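Local coordinates for kinesin-like protein (Caenorhabditis elegans, PDB 5X3E), which is a kinesin-6 motor protein that probably uses ATP to work along microtubules, captured here in the nucleotide-free state, at residues 101-106 and 402-407; 111-116 and 326-331. All coordinates share one frame; numbering follows the deposited sequence.

Contact 1: 101-106 and 402-407; sequences SVDLIL and NGKIRM
Asp-103, on helix 93-109, and Arg-406, on strand 404-411, form a bidentate salt bridge that illustrates how a helix can be fastened to the sheet it packs on. The guanidinium arrives end-on with its two terminal nitrogens, one to each carboxylate oxygen: Arg-406 NH2 reaches Asp-103 OD1 at 2.5 Å, and Arg-406 NH1 reaches Asp-103 OD2 at 2.7 Å. The first bond is almost straight and lies in the guanidinium plane, but it approaches OD1 on the syn side from out of the carboxylate plane; the second uses the syn lone pair of OD2, with a tilt from the guanidinium plane. The carboxylate sits at the guanidinium edge, the two planes 27° apart. The arginine leaves its strand with CG anti to the backbone N (chi1 174°) and turns at chi3 (-61°), which swings the head round to the acid.

Beside this pair Leu-104 supplies the apolar share. Its CD2 methyl lies 3.6 Å from Lys-404 CG, the two side chains crossing at about a right angle, and the same methyl sits 3.6 Å from Arg-406 NH1, oblique to the guanidinium. Lys-404 bends at chi2 and sends its NZ to the carbonyl of Ser-35.

Arg-406 has further partners, NE in a salt bridge with Glu-37 and NH1 bonded to the carbonyl of Thr-100. A largely buried positive charge thus meets two acids and a carbonyl, which would probably keep the arginine ionised and its head fixed in rotation, so that one group on strand 404-411 ties helix 93-109, through Asp-103 and Thr-100, to strand 37-42, through Glu-37.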
ATOM      1  N   SER A 101       7.164   5.047  -6.627  1.00 58.40           N
ATOM      2  CA  SER A 101       6.695   5.585  -5.356  1.00 43.57           C
ATOM      3  C   SER A 101       6.896   7.083  -5.158  1.00 51.57           C
ATOM      4  O   SER A 101       6.171   7.672  -4.348  1.00 58.89           O
ATOM      5  CB  SER A 101       7.385   4.859  -4.193  1.00 51.47           C
ATOM      6  OG  SER A 101       7.267   3.459  -4.339  1.00 68.91           O
ATOM      7  N   VAL A 102       7.836   7.719  -5.862  1.00 50.57           N
ATOM      8  CA  VAL A 102       8.170   9.108  -5.548  1.00 41.68           C
ATOM      9  C   VAL A 102       6.986  10.021  -5.840  1.00 47.16           C
ATOM     10  O   VAL A 102       6.690  10.943  -5.069  1.00 63.66           O
ATOM     11  CB  VAL A 102       9.443   9.546  -6.303  1.00 51.02           C
ATOM     12  CG1 VAL A 102       9.556  11.065  -6.355  1.00 41.08           C
ATOM     13  CG2 VAL A 102      10.674   8.967  -5.629  1.00 42.22           C
ATOM     14  N   ASP A 103       6.273   9.773  -6.943  1.00 50.38           N
ATOM     15  CA  ASP A 103       5.117  10.611  -7.259  1.00 53.00           C
ATOM     16  C   ASP A 103       3.955  10.356  -6.302  1.00 59.22           C
ATOM     17  O   ASP A 103       3.120  11.244  -6.094  1.00 60.58           O
ATOM     18  CB  ASP A 103       4.680  10.397  -8.712  1.00 43.94           C
ATOM     19  CG  ASP A 103       4.171   8.988  -8.979  1.00 51.13           C
ATOM     20  OD1 ASP A 103       3.393   8.810  -9.940  1.00 60.93           O
ATOM     21  OD2 ASP A 103       4.534   8.062  -8.222  1.00 55.52           O
ATOM     22  N   LEU A 104       3.877   9.160  -5.715  1.00 54.66           N
ATOM     23  CA  LEU A 104       2.856   8.916  -4.701  1.00 45.62           C
ATOM     24  C   LEU A 104       3.181   9.661  -3.415  1.00 48.18           C
ATOM     25  O   LEU A 104       2.281  10.195  -2.756  1.00 45.94           O
ATOM     26  CB  LEU A 104       2.715   7.417  -4.428  1.00 43.42           C
ATOM     27  CG  LEU A 104       2.536   6.518  -5.652  1.00 40.75           C
ATOM     28  CD1 LEU A 104       2.223   5.084  -5.238  1.00 40.77           C
ATOM     29  CD2 LEU A 104       1.476   7.079  -6.594  1.00 43.25           C
ATOM     30  N   ILE A 105       4.461   9.704  -3.036  1.00 54.81           N
ATOM     31  CA  ILE A 105       4.844  10.471  -1.854  1.00 50.32           C
ATOM     32  C   ILE A 105       4.619  11.957  -2.089  1.00 52.40           C
ATOM     33  O   ILE A 105       4.149  12.675  -1.199  1.00 47.40           O
ATOM     34  CB  ILE A 105       6.300  10.181  -1.465  1.00 46.69           C
ATOM     35  CG1 ILE A 105       6.488   8.694  -1.148  1.00 40.84           C
ATOM     36  CG2 ILE A 105       6.686  11.045  -0.281  1.00 33.74           C
ATOM     37  CD1 ILE A 105       7.953   8.289  -1.004  1.00 42.42           C
ATOM     38  N   LEU A 106       4.937  12.442  -3.291  1.00 42.67           N
ATOM     39  CA  LEU A 106       4.625  13.828  -3.617  1.00 47.34           C
ATOM     40  C   LEU A 106       3.126  14.084  -3.502  1.00 52.27           C
ATOM     41  O   LEU A 106       2.703  15.151  -3.040  1.00 50.97           O
ATOM     42  CB  LEU A 106       5.136  14.169  -5.017  1.00 43.94           C
ATOM     43  CG  LEU A 106       6.659  14.194  -5.172  1.00 64.52           C
ATOM     44  CD1 LEU A 106       7.058  14.384  -6.630  1.00 59.43           C
ATOM     45  CD2 LEU A 106       7.275  15.274  -4.294  1.00 68.70           C
ATOM     46  N   ASN A 402     -10.795   8.381  -7.110  1.00 58.98           N
ATOM     47  CA  ASN A 402     -10.308   9.350  -6.137  1.00 67.89           C
ATOM     48  C   ASN A 402      -8.912   8.933  -5.694  1.00 58.40           C
ATOM     49  O   ASN A 402      -8.740   7.868  -5.095  1.00 62.86           O
ATOM     50  CB  ASN A 402     -11.239   9.478  -4.932  1.00 87.57           C
ATOM     51  CG  ASN A 402     -10.833  10.620  -4.012  1.00114.92           C
ATOM     52  OD1 ASN A 402     -10.187  10.411  -2.983  1.00126.56           O
ATOM     53  ND2 ASN A 402     -11.202  11.839  -4.389  1.00120.15           N
ATOM     54  N   GLY A 403      -7.931   9.768  -5.988  1.00 60.99           N
ATOM     55  CA  GLY A 403      -6.545   9.473  -5.683  1.00 62.78           C
ATOM     56  C   GLY A 403      -5.816   8.884  -6.872  1.00 62.67           C
ATOM     57  O   GLY A 403      -6.306   8.867  -8.005  1.00 77.65           O
ATOM     58  N   LYS A 404      -4.627   8.361  -6.592  1.00 63.45           N
ATOM     59  CA  LYS A 404      -3.747   7.805  -7.612  1.00 64.03           C
ATOM     60  C   LYS A 404      -3.498   6.327  -7.350  1.00 57.61           C
ATOM     61  O   LYS A 404      -3.151   5.945  -6.227  1.00 60.14           O
ATOM     62  CB  LYS A 404      -2.418   8.570  -7.649  1.00 54.80           C
ATOM     63  CG  LYS A 404      -1.365   7.967  -8.552  1.00 73.85           C
ATOM     64  CD  LYS A 404      -1.660   8.203 -10.022  1.00 85.11           C
ATOM     65  CE  LYS A 404      -0.491   7.736 -10.879  1.00 83.59           C
ATOM     66  NZ  LYS A 404      -0.657   8.075 -12.317  1.00 88.36           N
ATOM     67  N   ILE A 405      -3.686   5.499  -8.374  1.00 51.11           N
ATOM     68  CA  ILE A 405      -3.487   4.056  -8.278  1.00 52.93           C
ATOM     69  C   ILE A 405      -2.336   3.667  -9.194  1.00 51.17           C
ATOM     70  O   ILE A 405      -2.322   4.036 -10.375  1.00 59.35           O
ATOM     71  CB  ILE A 405      -4.757   3.269  -8.653  1.00 54.38           C
ATOM     72  CG1 ILE A 405      -5.953   3.714  -7.820  1.00 56.21           C
ATOM     73  CG2 ILE A 405      -4.529   1.771  -8.482  1.00 52.48           C
ATOM     74  CD1 ILE A 405      -7.217   2.955  -8.172  1.00 51.30           C
ATOM     75  N   ARG A 406      -1.369   2.931  -8.656  1.00 47.01           N
ATOM     76  CA  ARG A 406      -0.333   2.310  -9.474  1.00 55.91           C
ATOM     77  C   ARG A 406      -0.254   0.831  -9.129  1.00 53.81           C
ATOM     78  O   ARG A 406      -0.133   0.469  -7.954  1.00 51.38           O
ATOM     79  CB  ARG A 406       1.039   2.975  -9.275  1.00 41.59           C
ATOM     80  CG  ARG A 406       2.168   2.254 -10.009  1.00 44.60           C
ATOM     81  CD  ARG A 406       3.445   3.094 -10.151  1.00 54.08           C
ATOM     82  NE  ARG A 406       3.240   4.322 -10.917  1.00 53.49           N
ATOM     83  CZ  ARG A 406       3.313   5.546 -10.405  1.00 54.41           C
ATOM     84  NH1 ARG A 406       3.601   5.716  -9.121  1.00 54.86           N
ATOM     85  NH2 ARG A 406       3.109   6.606 -11.176  1.00 49.22           N
ATOM     86  N   MET A 407      -0.292  -0.015 -10.152  1.00 51.73           N
ATOM     87  CA  MET A 407      -0.178  -1.453  -9.973  1.00 55.42           C
ATOM     88  C   MET A 407       1.152  -1.933 -10.538  1.00 56.52           C
ATOM     89  O   MET A 407       1.531  -1.571 -11.660  1.00 59.48           O
ATOM     90  CB  MET A 407      -1.341  -2.187 -10.647  1.00 64.62           C
ATOM     91  CG  MET A 407      -1.254  -3.701 -10.521  1.00 80.00           C
ATOM     92  SD  MET A 407      -2.871  -4.481 -10.357  1.00 88.57           S
ATOM     93  CE  MET A 407      -3.862  -3.375 -11.354  1.00 94.38           C
TER

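Contact 2: 111-116 and 326-331; sequences GQNSLL and VSQLCL
The side chains of Asn-113 and Gln-328 cross obliquely, their amide planes 36° apart. Asn-113 offers OD1 to the backbone N of Gln-328 at 2.8 Å; that N-H comes from above the amide plane, 35° out of it. Here a side-chain oxygen accepts the strand N-H in place of a backbone carbonyl, an example of side-chain mimicry of a strand bond. With CG anti to its carbonyl carbon (chi1 -65°), Asn-113 brings this oxygen to the neighbouring strand, where OD1 also lies 3.7 Å from Gln-328 CB. An alanine here would remove that acceptor and is likely to leave the Gln-328 N-H without its mate at the mouth of the strand pair.

Beyond it, regular parallel pairing takes over. Ser-114 N bonds to Gln-328 O, Cys-330 N to Ser-114 O, and Leu-116 N to Cys-330 O at 2.8 Å. On one face Leu-115 CD1 touches Cys-330 SG at 3.8 Å; on the other, Leu-116 CB meets Leu-331 CD2 at 3.6 Å. Before the strand, Gly-111, with positive phi, closes helix 93-109 in a Schellman motif, and Ser-327 CB packs 3.5 Å from Gly-111 C.

The face of Ser-114 and Leu-116 lies under helices 93-109 and 141-152, with Ser-114 OG bonded to the carbonyl of Leu-104. Phe-395 touches Leu-115 and Cys-330 on the other face, while strands 404-411 and 296-307 flank the pair within the sheet.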
ATOM      1  N   GLY A 111      -1.483  16.399   0.245  1.00 38.40           N
ATOM      2  CA  GLY A 111      -2.771  16.107   0.839  1.00 47.68           C
ATOM      3  C   GLY A 111      -3.674  15.235   0.001  1.00 61.17           C
ATOM      4  O   GLY A 111      -4.894  15.249   0.199  1.00 64.34           O
ATOM      5  N   GLN A 112      -3.114  14.469  -0.929  1.00 55.72           N
ATOM      6  CA  GLN A 112      -3.875  13.578  -1.791  1.00 49.60           C
ATOM      7  C   GLN A 112      -3.490  12.132  -1.510  1.00 42.47           C
ATOM      8  O   GLN A 112      -2.455  11.849  -0.903  1.00 54.05           O
ATOM      9  CB  GLN A 112      -3.643  13.911  -3.267  1.00 47.58           C
ATOM     10  CG  GLN A 112      -4.175  15.273  -3.673  1.00 59.89           C
ATOM     11  CD  GLN A 112      -3.916  15.582  -5.132  1.00 88.46           C
ATOM     12  OE1 GLN A 112      -3.465  14.721  -5.888  1.00106.72           O
ATOM     13  NE2 GLN A 112      -4.198  16.816  -5.537  1.00 90.78           N
ATOM     14  N   ASN A 113      -4.357  11.215  -1.927  1.00 47.40           N
ATOM     15  CA  ASN A 113      -4.227   9.805  -1.591  1.00 45.21           C
ATOM     16  C   ASN A 113      -3.604   9.011  -2.733  1.00 50.06           C
ATOM     17  O   ASN A 113      -3.695   9.378  -3.908  1.00 48.75           O
ATOM     18  CB  ASN A 113      -5.580   9.202  -1.226  1.00 59.41           C
ATOM     19  CG  ASN A 113      -6.159   9.812   0.025  1.00 51.17           C
ATOM     20  OD1 ASN A 113      -5.427  10.357   0.853  1.00 47.92           O
ATOM     21  ND2 ASN A 113      -7.471   9.708   0.185  1.00 54.09           N
ATOM     22  N   SER A 114      -2.976   7.896  -2.363  1.00 45.39           N
ATOM     23  CA  SER A 114      -2.257   7.060  -3.310  1.00 42.71           C
ATOM     24  C   SER A 114      -2.431   5.601  -2.921  1.00 43.18           C
ATOM     25  O   SER A 114      -2.545   5.270  -1.738  1.00 40.04           O
ATOM     26  CB  SER A 114      -0.761   7.417  -3.340  1.00 48.22           C
ATOM     27  OG  SER A 114      -0.576   8.821  -3.412  1.00 51.88           O
ATOM     28  N   LEU A 115      -2.430   4.729  -3.930  1.00 46.10           N
ATOM     29  CA  LEU A 115      -2.606   3.296  -3.733  1.00 48.19           C
ATOM     30  C   LEU A 115      -1.635   2.539  -4.627  1.00 48.91           C
ATOM     31  O   LEU A 115      -1.530   2.834  -5.821  1.00 48.05           O
ATOM     32  CB  LEU A 115      -4.051   2.876  -4.038  1.00 49.37           C
ATOM     33  CG  LEU A 115      -4.390   1.385  -4.045  1.00 51.45           C
ATOM     34  CD1 LEU A 115      -4.040   0.736  -2.720  1.00 47.37           C
ATOM     35  CD2 LEU A 115      -5.867   1.204  -4.343  1.00 55.88           C
ATOM     36  N   LEU A 116      -0.928   1.566  -4.054  1.00 51.71           N
ATOM     37  CA  LEU A 116       0.063   0.791  -4.794  1.00 46.23           C
ATOM     38  C   LEU A 116      -0.122  -0.691  -4.501  1.00 49.50           C
ATOM     39  O   LEU A 116      -0.103  -1.102  -3.335  1.00 52.47           O
ATOM     40  CB  LEU A 116       1.482   1.238  -4.442  1.00 49.14           C
ATOM     41  CG  LEU A 116       2.653   0.823  -5.341  1.00 52.06           C
ATOM     42  CD1 LEU A 116       3.755   1.790  -5.076  1.00 51.18           C
ATOM     43  CD2 LEU A 116       3.147  -0.595  -5.081  1.00 45.31           C
ATOM     44  N   VAL A 326      -6.131  14.709   6.446  1.00 52.20           N
ATOM     45  CA  VAL A 326      -5.455  13.415   6.466  1.00 45.86           C
ATOM     46  C   VAL A 326      -5.297  12.932   5.033  1.00 45.70           C
ATOM     47  O   VAL A 326      -6.279  12.869   4.285  1.00 60.00           O
ATOM     48  CB  VAL A 326      -6.229  12.378   7.308  1.00 44.18           C
ATOM     49  CG1 VAL A 326      -5.552  11.018   7.246  1.00 40.79           C
ATOM     50  CG2 VAL A 326      -6.365  12.846   8.756  1.00 42.70           C
ATOM     51  N   SER A 327      -4.069  12.596   4.650  1.00 44.38           N
ATOM     52  CA  SER A 327      -3.803  11.973   3.363  1.00 49.82           C
ATOM     53  C   SER A 327      -3.190  10.596   3.586  1.00 51.80           C
ATOM     54  O   SER A 327      -2.579  10.330   4.625  1.00 57.10           O
ATOM     55  CB  SER A 327      -2.884  12.846   2.492  1.00 42.34           C
ATOM     56  OG  SER A 327      -1.642  13.079   3.128  1.00 57.91           O
ATOM     57  N   GLN A 328      -3.349   9.720   2.593  1.00 50.37           N
ATOM     58  CA  GLN A 328      -2.971   8.318   2.714  1.00 52.38           C
ATOM     59  C   GLN A 328      -2.057   7.881   1.583  1.00 52.22           C
ATOM     60  O   GLN A 328      -2.285   8.221   0.417  1.00 48.46           O
ATOM     61  CB  GLN A 328      -4.181   7.393   2.677  1.00 42.05           C
ATOM     62  CG  GLN A 328      -5.078   7.449   3.861  1.00 67.12           C
ATOM     63  CD  GLN A 328      -6.094   6.332   3.821  1.00 57.25           C
ATOM     64  OE1 GLN A 328      -6.213   5.623   2.816  1.00 42.47           O
ATOM     65  NE2 GLN A 328      -6.836   6.167   4.907  1.00 73.90           N
ATOM     66  N   LEU A 329      -1.055   7.082   1.932  1.00 43.76           N
ATOM     67  CA  LEU A 329      -0.327   6.274   0.966  1.00 44.01           C
ATOM     68  C   LEU A 329      -0.508   4.826   1.390  1.00 48.04           C
ATOM     69  O   LEU A 329      -0.081   4.436   2.482  1.00 50.85           O
ATOM     70  CB  LEU A 329       1.152   6.659   0.902  1.00 45.45           C
ATOM     71  CG  LEU A 329       1.905   6.315  -0.389  1.00 52.63           C
ATOM     72  CD1 LEU A 329       3.231   7.050  -0.453  1.00 59.12           C
ATOM     73  CD2 LEU A 329       2.141   4.829  -0.512  1.00 42.42           C
ATOM     74  N   CYS A 330      -1.141   4.040   0.531  1.00 37.92           N
ATOM     75  CA  CYS A 330      -1.555   2.687   0.858  1.00 41.78           C
ATOM     76  C   CYS A 330      -0.802   1.701  -0.027  1.00 41.86           C
ATOM     77  O   CYS A 330      -0.889   1.772  -1.257  1.00 45.68           O
ATOM     78  CB  CYS A 330      -3.066   2.541   0.688  1.00 48.56           C
ATOM     79  SG  CYS A 330      -3.639   0.883   1.010  1.00 64.11           S
ATOM     80  N   LEU A 331      -0.075   0.782   0.605  1.00 43.64           N
ATOM     81  CA  LEU A 331       0.754  -0.206  -0.076  1.00 48.59           C
ATOM     82  C   LEU A 331       0.164  -1.586   0.185  1.00 47.64           C
ATOM     83  O   LEU A 331       0.058  -2.008   1.341  1.00 65.85           O
ATOM     84  CB  LEU A 331       2.199  -0.133   0.424  1.00 50.31           C
ATOM     85  CG  LEU A 331       2.905   1.211   0.228  1.00 51.78           C
ATOM     86  CD1 LEU A 331       4.185   1.246   1.033  1.00 54.82           C
ATOM     87  CD2 LEU A 331       3.192   1.454  -1.248  1.00 51.89           C
TER

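Both contacts reach the central sheet of the kinesin motor domain, in the P-loop NTPase clan, their centres about 7 Å apart. Contact 1 is buried and sets a helix on a strand; contact 2 joins two parallel strands and runs from a partly exposed entrance into the core. Helix 93-109 and strand 114-119 are consecutive in the chain, and strand 114-119 pairs with both 404-411 and 325-333, so it links the two. Contact 1 rests on a two-pronged salt bridge with a leucine beside it, contact 2 mostly on backbone hydrogen bonds, the series begun by a side-chain amide. Between them, Leu-104 CD1 packs 3.6 Å from Leu-116 CD1, and Ile-105 rests on Leu-329, continuing the helix-sheet interface.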